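Local atomic coordinates of carbon monoxide oxidation system transcription regulator CooA-1 (Carboxydothermus hydrogenoformans, PDB entry 6CPB), a protein that is thought to act as a heme-containing, carbon monoxide-sensing transcription factor that binds DNA to control genes for carbon monoxide oxidation. Residues A[6-9]-A[10-13]. Residues are numbered along the deposited sequence; the frame is centred on the assembly and turned at random.
Sequences TNLL and EVLN. With SO4 (sulfate ion), chain D.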
loop_
_atom_site.group_PDB
_atom_site.type_symbol
_atom_site.label_atom_id
_atom_site.label_comp_id
_atom_site.label_asym_id
_atom_site.label_seq_id
_atom_site.Cartn_x
_atom_site.Cartn_y
_atom_site.Cartn_z
ATOM N N THR A 6 0.955 14.314 2.607
ATOM C CA THR A 6 1.657 13.307 3.412
ATOM C C THR A 6 3.163 13.336 3.222
ATOM O O THR A 6 3.873 12.540 3.849
ATOM C CB THR A 6 1.180 11.866 3.144
ATOM O OG1 THR A 6 1.675 11.398 1.878
ATOM C CG2 THR A 6 -0.341 11.740 3.214
ATOM N N ASN A 7 3.671 14.235 2.395
ATOM C CA ASN A 7 5.104 14.283 2.159
ATOM C C ASN A 7 5.852 14.524 3.467
ATOM O O ASN A 7 5.432 15.329 4.302
ATOM C CB ASN A 7 5.399 15.385 1.143
ATOM C CG ASN A 7 6.846 15.487 0.822
ATOM O OD1 ASN A 7 7.599 16.173 1.516
ATOM N ND2 ASN A 7 7.269 14.793 -0.226
ATOM N N LEU A 8 6.981 13.836 3.631
ATOM C CA LEU A 8 7.713 13.817 4.893
ATOM C C LEU A 8 8.862 14.812 4.977
ATOM O O LEU A 8 9.568 14.822 5.987
ATOM C CB LEU A 8 8.223 12.403 5.176
ATOM C CG LEU A 8 7.099 11.398 5.432
ATOM C CD1 LEU A 8 7.646 9.992 5.387
ATOM C CD2 LEU A 8 6.384 11.649 6.763
ATOM N N LEU A 9 9.070 15.670 3.978
ATOM C CA LEU A 9 10.130 16.666 4.117
ATOM C C LEU A 9 9.907 17.559 5.329
ATOM O O LEU A 9 10.865 17.928 6.012
ATOM C CB LEU A 9 10.283 17.513 2.857
ATOM C CG LEU A 9 10.938 16.809 1.671
ATOM C CD1 LEU A 9 10.852 17.669 0.411
ATOM C CD2 LEU A 9 12.382 16.451 1.970
ATOM N N GLU A 10 8.662 17.946 5.604
ATOM C CA GLU A 10 8.415 18.806 6.758
ATOM C C GLU A 10 8.819 18.109 8.052
ATOM O O GLU A 10 9.309 18.756 8.981
ATOM C CB GLU A 10 6.958 19.271 6.753
ATOM C CG GLU A 10 6.547 20.181 7.915
ATOM C CD GLU A 10 5.900 19.441 9.072
ATOM O OE1 GLU A 10 5.695 18.220 8.979
ATOM O OE2 GLU A 10 5.571 20.095 10.097
ATOM N N VAL A 11 8.617 16.792 8.125
ATOM C CA VAL A 11 9.040 15.985 9.265
ATOM C C VAL A 11 10.562 15.905 9.333
ATOM O O VAL A 11 11.164 16.095 10.403
ATOM C CB VAL A 11 8.387 14.593 9.130
ATOM C CG1 VAL A 11 9.121 13.524 9.928
ATOM C CG2 VAL A 11 6.916 14.684 9.532
ATOM N N LEU A 12 11.211 15.634 8.189
ATOM C CA LEU A 12 12.668 15.578 8.145
ATOM C C LEU A 12 13.281 16.864 8.654
ATOM O O LEU A 12 14.343 16.839 9.285
ATOM C CB LEU A 12 13.140 15.323 6.711
ATOM C CG LEU A 12 12.963 13.884 6.232
ATOM C CD1 LEU A 12 12.999 13.765 4.715
ATOM C CD2 LEU A 12 14.038 13.003 6.837
ATOM N N ASN A 13 12.621 17.988 8.409
ATOM C CA ASN A 13 13.143 19.296 8.770
ATOM C C ASN A 13 12.568 19.834 10.070
ATOM O O ASN A 13 12.713 21.026 10.352
ATOM C CB ASN A 13 12.914 20.256 7.612
ATOM C CG ASN A 13 13.755 19.887 6.415
ATOM O OD1 ASN A 13 14.933 19.580 6.559
ATOM N ND2 ASN A 13 13.153 19.867 5.243
HETATM S S SO4 D . 2.118 13.774 -0.989
HETATM O O1 SO4 D . 2.510 14.960 -0.228
HETATM O O2 SO4 D . 1.095 13.043 -0.243
HETATM O O3 SO4 D . 1.579 14.182 -2.284
HETATM O O4 SO4 D . 3.292 12.928 -1.191
HETATM O O HOH W 1 6.572 18.028 3.443
HETATM O O HOH W 2 6.181 16.190 6.724
#
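Leu12 N donates to Leu8 O (2.9 Å) in a nearly straight bond of 167°, and Asn13 N to Leu9 O (3.0 Å) in a more bent one of 140°; these two i to i+4 bonds make the single turn of helix 9-12. Its start is capped by Asn7. CG anti to the backbone N (chi1 -179°) puts the Asn7 amide on the carbonyl side, leaning forward toward the helix, where OD1 accepts from Leu9 N at 2.9 Å, the donor lying above the carbonyl plane. Ala71 O takes up ND2 of the same amide, which should hold its rotation.

Two waters carry the capping further. Water 1 donates to both O and OD1 of Asn7 and accepts from Glu10 N at 3.0 Å. Water 2 donates to Asn7 O and to Glu10 OE1 while accepting from Val11 N at 2.9 Å; the bend of the Glu10 chain at chi2 helps bring its carboxylate round to that water.

On the buried face, Leu8 and Val11 run side by side, CD2 of Leu8 lying 4.1 Å from CG2 of Val11, and both pack on Phe109 of helix 108-135. Leu9 and Leu12 instead lie askew, touching through CD2 of Leu9 and CD1 of Leu12, while Leu12 also reaches Leu47 of strand 44-50. The turn is thus wedged between the long helix and the sheet of the heme-domain fragment, in its cyclic-nucleotide-binding fold.

Just upstream, a sulfate, probably from the crystallisation liquor, accepts from Thr6 N and OG1 through O2. Around the helix start, Leu9 N bonds directly to Asn7, whereas Glu10 N and Val11 N are served by water; the Glu10 carboxylate, joined to Val11 N-H through water 2, probably gains a little from the partial positive charge of these N-H groups.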